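Local coordinates for actin-related protein 8 (Homo sapiens, PDB 4FO0) that binds ATP with low basal ATPase activity and serves as a proposed core component of the INO80 chromatin remodeling complex, which acts in transcriptional regulation and probably in DNA repair, at residues L478-D481 and K482-H486; G509-F513 and H514-E518. All blocks are in the same frame, centred on the assembly; numbering follows the deposited sequence.

Contact 1: L478-D481 and K482-H486; sequences LGLD and KAILH
Leu478 lies against Lys482 and Ala483 at the N-terminal turn of helix 480-489, with Gly479, next in the chain, in the N-cap position of this actin-fold helix. The leucine side chain leaves its own backbone with CG anti to N (chi1 -170°), a torsion that carries both methyls to the first turn: CD2 settles 3.7 Å from Ala483 CA, close to the alanine methyl as well, while CD1 reaches Lys482 CB at 3.9 Å, the two side chains crossing at a slant. Replaced by alanine, Leu478 would lose both methyls and would probably leave the Ala483 methyl and the root of the Lys482 chain uncovered, with a gap beside the cap. The helix itself starts with the bond from Ala483 N to Gly479 O (3.0 Å), and those from Ile484 N to Leu480 O and from Leu485 N to Asp481 O continue it.

Leu480 packs on Val251 of strand 247-253 and Thr258 of strand 258-264, Ile484 on Val251 and Val260, and the Ala483 methyl also reaches Val260. Asp481 folds back over its own backbone, CG held between N and the carbonyl carbon (chi1 54°), which brings OD1 round to Lys482 N for a weak bond of 2.9 Å; OD2 forms a salt bridge with Arg523 of helix 516-527, so the firmer hold is at OD2, with OD1 adding only the weak bond. Lys482 runs alongside Asp481, pointing the same way. Its ammonium stays beyond salt-bridge range of the carboxylate, NZ to Asp481 OD1 being 4.0 Å. A water accepts from Gly479 N at 3.1 Å and, more weakly, from Lys482 NZ at 3.3 Å.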
loop_
_atom_site.group_PDB
_atom_site.type_symbol
_atom_site.label_atom_id
_atom_site.label_comp_id
_atom_site.label_asym_id
_atom_site.label_seq_id
_atom_site.Cartn_x
_atom_site.Cartn_y
_atom_site.Cartn_z
ATOM N N LEU A 478 13.497 -3.929 -9.713
ATOM C CA LEU A 478 13.141 -3.393 -11.005
ATOM C C LEU A 478 12.369 -2.099 -10.811
ATOM O O LEU A 478 11.373 -2.067 -10.091
ATOM C CB LEU A 478 12.267 -4.424 -11.725
ATOM C CG LEU A 478 11.956 -4.183 -13.184
ATOM C CD1 LEU A 478 13.251 -4.242 -13.944
ATOM C CD2 LEU A 478 10.985 -5.226 -13.668
ATOM N N GLY A 479 12.827 -1.029 -11.445
ATOM C CA GLY A 479 12.158 0.251 -11.318
ATOM C C GLY A 479 10.732 0.222 -11.845
ATOM O O GLY A 479 10.372 -0.562 -12.722
ATOM N N LEU A 480 9.908 1.099 -11.304
ATOM C CA LEU A 480 8.494 1.092 -11.619
ATOM C C LEU A 480 8.213 1.201 -13.136
ATOM O O LEU A 480 7.425 0.434 -13.682
ATOM C CB LEU A 480 7.810 2.191 -10.816
ATOM C CG LEU A 480 6.305 2.338 -10.973
ATOM C CD1 LEU A 480 5.639 1.011 -10.746
ATOM C CD2 LEU A 480 5.806 3.369 -9.981
ATOM N N ASP A 481 8.881 2.129 -13.815
ATOM C CA ASP A 481 8.689 2.326 -15.254
ATOM C C ASP A 481 9.146 1.138 -16.122
ATOM O O ASP A 481 8.452 0.747 -17.058
ATOM C CB ASP A 481 9.355 3.630 -15.718
ATOM C CG ASP A 481 10.840 3.720 -15.334
ATOM O OD1 ASP A 481 11.323 2.922 -14.494
ATOM O OD2 ASP A 481 11.524 4.617 -15.870
ATOM N N LYS A 482 10.313 0.580 -15.812
ATOM C CA LYS A 482 10.792 -0.631 -16.464
ATOM C C LYS A 482 9.806 -1.793 -16.305
ATOM O O LYS A 482 9.578 -2.556 -17.248
ATOM C CB LYS A 482 12.152 -1.033 -15.889
ATOM C CG LYS A 482 13.234 -0.021 -16.135
ATOM C CD LYS A 482 14.583 -0.457 -15.571
ATOM C CE LYS A 482 15.609 0.683 -15.635
ATOM N NZ LYS A 482 15.196 1.879 -14.808
ATOM N N ALA A 483 9.238 -1.926 -15.109
ATOM C CA ALA A 483 8.256 -2.965 -14.832
ATOM C C ALA A 483 6.998 -2.772 -15.667
ATOM O O ALA A 483 6.463 -3.720 -16.240
ATOM C CB ALA A 483 7.896 -2.955 -13.381
ATOM N N ILE A 484 6.511 -1.541 -15.727
ATOM C CA ILE A 484 5.346 -1.263 -16.544
ATOM C C ILE A 484 5.606 -1.669 -17.982
ATOM O O ILE A 484 4.800 -2.365 -18.586
ATOM C CB ILE A 484 4.971 0.211 -16.497
ATOM C CG1 ILE A 484 4.418 0.542 -15.111
ATOM C CG2 ILE A 484 3.960 0.552 -17.625
ATOM C CD1 ILE A 484 4.278 2.009 -14.860
ATOM N N LEU A 485 6.738 -1.226 -18.520
ATOM C CA LEU A 485 7.119 -1.532 -19.890
ATOM C C LEU A 485 7.242 -3.040 -20.089
ATOM O O LEU A 485 6.605 -3.627 -20.960
ATOM C CB LEU A 485 8.434 -0.838 -20.231
ATOM C CG LEU A 485 8.306 0.680 -20.372
ATOM C CD1 LEU A 485 9.629 1.314 -20.746
ATOM C CD2 LEU A 485 7.233 1.043 -21.376
ATOM N N HIS A 486 8.059 -3.665 -19.258
ATOM C CA HIS A 486 8.249 -5.101 -19.331
ATOM C C HIS A 486 6.929 -5.868 -19.325
ATOM O O HIS A 486 6.744 -6.809 -20.085
ATOM C CB HIS A 486 9.118 -5.569 -18.175
ATOM C CG HIS A 486 9.295 -7.049 -18.133
ATOM N ND1 HIS A 486 8.372 -7.889 -17.549
ATOM C CD2 HIS A 486 10.277 -7.844 -18.619
ATOM C CE1 HIS A 486 8.785 -9.139 -17.663
ATOM N NE2 HIS A 486 9.939 -9.139 -18.307
HETATM O O HOH W 1 15.658 -0.240 -12.262
#

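Contact 2: G509-F513 and H514-E518; sequences GGLMF and HKAQE. With ATP (adenosine-5'-triphosphate), chain C.
Phe513 O accepts a bond from Ala516 N (3.0 Å) across a type II beta turn, the donor standing about 40° out of the carbonyl plane, where the adenine-binding loop of this actin-fold ATPase passes into helix 516-527. The Ala516 methyl points toward 509-513, near Phe513 O, 3.5 Å from Leu511 O and in apolar contact with Leu511 CG.

From Phe513 CB, which lies near the Ala516 methyl, the side chain turns off toward the nucleotide, with CG anti to the carbonyl carbon (chi1 -52°). The C2 edge of the adenine stands over one face of the ring, nearly perpendicular to it, near CD1, CE1 and CZ; CE1 is nearest to ATP C2, at 3.7 Å. C2 is displaced from the centre of the phenyl toward its rim. Met512 covers another part of the base. Its CB lies 3.6 Å from ATP C6, and the chain, extended at chi2, bends at the sulfur (chi3 49°) and brings CE to N6 and N7. Upstream, Gly509 N donates to ATP O2A at 3.2 Å, and the Gly509 backbone lies close against ribose O4'. On the helix side, Lys515 at the N-cap position forms a salt bridge with Glu518.

The loop follows strand 503-507 of the six-stranded sheet, pairs its backbone with Val253 through Gly510, sets Phe513 on Cys320, and delivers the chain into helix 516-527, whose Gln517 is hydrogen-bonded to Thr543.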
loop_
_atom_site.group_PDB
_atom_site.type_symbol
_atom_site.label_atom_id
_atom_site.label_comp_id
_atom_site.label_asym_id
_atom_site.label_seq_id
_atom_site.Cartn_x
_atom_site.Cartn_y
_atom_site.Cartn_z
ATOM N N GLY A 509 -1.857 4.173 -2.564
ATOM C CA GLY A 509 -1.362 5.390 -1.958
ATOM C C GLY A 509 0.080 5.704 -2.289
ATOM O O GLY A 509 0.500 6.860 -2.239
ATOM N N GLY A 510 0.830 4.664 -2.639
ATOM C CA GLY A 510 2.279 4.745 -2.726
ATOM C C GLY A 510 2.811 5.799 -3.679
ATOM O O GLY A 510 3.903 6.310 -3.481
ATOM N N LEU A 511 2.060 6.122 -4.725
ATOM C CA LEU A 511 2.557 7.095 -5.693
ATOM C C LEU A 511 1.720 8.372 -5.685
ATOM O O LEU A 511 1.532 9.010 -6.711
ATOM C CB LEU A 511 2.652 6.488 -7.100
ATOM C CG LEU A 511 3.719 7.082 -8.023
ATOM C CD1 LEU A 511 5.121 6.604 -7.643
ATOM C CD2 LEU A 511 3.419 6.733 -9.457
ATOM N N MET A 512 1.250 8.761 -4.505
ATOM C CA MET A 512 0.412 9.943 -4.393
ATOM C C MET A 512 1.177 11.265 -4.286
ATOM O O MET A 512 0.726 12.208 -3.648
ATOM C CB MET A 512 -0.620 9.765 -3.279
ATOM C CG MET A 512 -1.882 9.049 -3.776
ATOM S SD MET A 512 -3.141 8.727 -2.527
ATOM C CE MET A 512 -3.297 10.318 -1.719
ATOM N N PHE A 513 2.315 11.341 -4.960
ATOM C CA PHE A 513 3.122 12.554 -4.961
ATOM C C PHE A 513 2.692 13.571 -6.005
ATOM O O PHE A 513 2.229 13.229 -7.088
ATOM C CB PHE A 513 4.577 12.216 -5.199
ATOM C CG PHE A 513 5.096 11.184 -4.282
ATOM C CD1 PHE A 513 5.494 11.522 -3.006
ATOM C CD2 PHE A 513 5.191 9.866 -4.692
ATOM C CE1 PHE A 513 5.985 10.562 -2.146
ATOM C CE2 PHE A 513 5.684 8.906 -3.844
ATOM C CZ PHE A 513 6.082 9.252 -2.562
ATOM N N HIS A 514 2.881 14.833 -5.664
ATOM C CA HIS A 514 2.591 15.932 -6.558
ATOM C C HIS A 514 3.382 15.769 -7.867
ATOM O O HIS A 514 4.598 15.515 -7.848
ATOM C CB HIS A 514 2.924 17.237 -5.826
ATOM C CG HIS A 514 2.607 18.470 -6.604
ATOM N ND1 HIS A 514 3.585 19.273 -7.154
ATOM C CD2 HIS A 514 1.423 19.049 -6.913
ATOM C CE1 HIS A 514 3.015 20.291 -7.773
ATOM N NE2 HIS A 514 1.705 20.177 -7.645
ATOM N N LYS A 515 2.674 15.890 -8.992
ATOM C CA LYS A 515 3.244 15.750 -10.341
ATOM C C LYS A 515 3.576 14.308 -10.728
ATOM O O LYS A 515 4.253 14.057 -11.728
ATOM C CB LYS A 515 4.484 16.631 -10.534
ATOM C CG LYS A 515 4.188 18.115 -10.532
ATOM C CD LYS A 515 3.104 18.446 -11.527
ATOM C CE LYS A 515 2.957 19.957 -11.717
ATOM N NZ LYS A 515 1.950 20.316 -12.773
ATOM N N ALA A 516 3.097 13.353 -9.949
ATOM C CA ALA A 516 3.457 11.979 -10.224
ATOM C C ALA A 516 2.972 11.551 -11.620
ATOM O O ALA A 516 3.717 10.923 -12.379
ATOM C CB ALA A 516 2.925 11.066 -9.145
ATOM N N GLN A 517 1.736 11.906 -11.962
ATOM C CA GLN A 517 1.166 11.526 -13.259
ATOM C C GLN A 517 2.028 11.959 -14.451
ATOM O O GLN A 517 2.430 11.134 -15.278
ATOM C CB GLN A 517 -0.247 12.085 -13.421
ATOM C CG GLN A 517 -0.706 12.085 -14.858
ATOM C CD GLN A 517 -2.124 12.560 -15.015
ATOM O OE1 GLN A 517 -3.018 12.170 -14.253
ATOM N NE2 GLN A 517 -2.347 13.408 -16.012
ATOM N N GLU A 518 2.283 13.263 -14.531
ATOM C CA GLU A 518 3.179 13.851 -15.515
ATOM C C GLU A 518 4.539 13.175 -15.486
ATOM O O GLU A 518 5.037 12.721 -16.518
ATOM C CB GLU A 518 3.364 15.348 -15.236
ATOM C CG GLU A 518 2.056 16.130 -15.023
ATOM C CD GLU A 518 1.414 15.914 -13.638
ATOM O OE1 GLU A 518 1.410 14.771 -13.129
ATOM O OE2 GLU A 518 0.904 16.896 -13.053
HETATM P PG ATP C . 0.127 -2.817 0.158
HETATM O O1G ATP C . -0.750 -2.525 -1.029
HETATM O O2G ATP C . -0.217 -4.074 0.920
HETATM O O3G ATP C . 1.614 -2.654 -0.076
HETATM P PB ATP C . -1.620 -0.883 1.443
HETATM O O1B ATP C . -1.712 -0.770 2.941
HETATM O O2B ATP C . -2.764 -1.386 0.574
HETATM O O3B ATP C . -0.226 -1.642 1.186
HETATM P PA ATP C . -2.060 1.785 0.532
HETATM O O1A ATP C . -2.880 2.101 1.755
HETATM O O2A ATP C . -2.688 1.633 -0.830
HETATM O O3A ATP C . -1.125 0.537 0.881
HETATM O "O5'" ATP C . -0.940 2.917 0.423
HETATM C "C5'" ATP C . -0.198 3.213 1.595
HETATM C "C4'" ATP C . 0.968 4.089 1.208
HETATM O "O4'" ATP C . 0.440 5.257 0.596
HETATM C "C3'" ATP C . 1.783 4.552 2.403
HETATM O "O3'" ATP C . 3.175 4.331 2.150
HETATM C "C2'" ATP C . 1.497 6.031 2.493
HETATM O "O2'" ATP C . 2.596 6.781 2.988
HETATM C "C1'" ATP C . 1.231 6.351 1.044
HETATM N N9 ATP C . 0.569 7.657 0.907
HETATM C C8 ATP C . -0.656 7.976 1.348
HETATM N N7 ATP C . -0.943 9.268 1.063
HETATM C C5 ATP C . 0.114 9.785 0.427
HETATM C C6 ATP C . 0.467 11.097 -0.136
HETATM N N6 ATP C . -0.422 12.121 -0.068
HETATM N N1 ATP C . 1.691 11.223 -0.715
HETATM C C2 ATP C . 2.570 10.205 -0.779
HETATM N N3 ATP C . 2.311 8.981 -0.272
HETATM C C4 ATP C . 1.120 8.719 0.328
#

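Overall arrangement
Along the chain the two contacts come in series, neither nested nor crossed. Contact 1 closes first, as residues 478-486 turn from loop into helix 480-489. The chain then runs through helix 494-502 and strand 503-507, parallel in the sheet to both 247-253 and 540-542, before contact 2 closes the turn that leads from the nucleotide loop into helix 516-527. Their centres are about 16 Å apart, yet they touch where Leu480 CD2 packs on Leu511 CD1 at 4.0 Å, with Val253 close to both leucines. Together they tie two helix starts to the sheet, one of them reached directly from the ATP site.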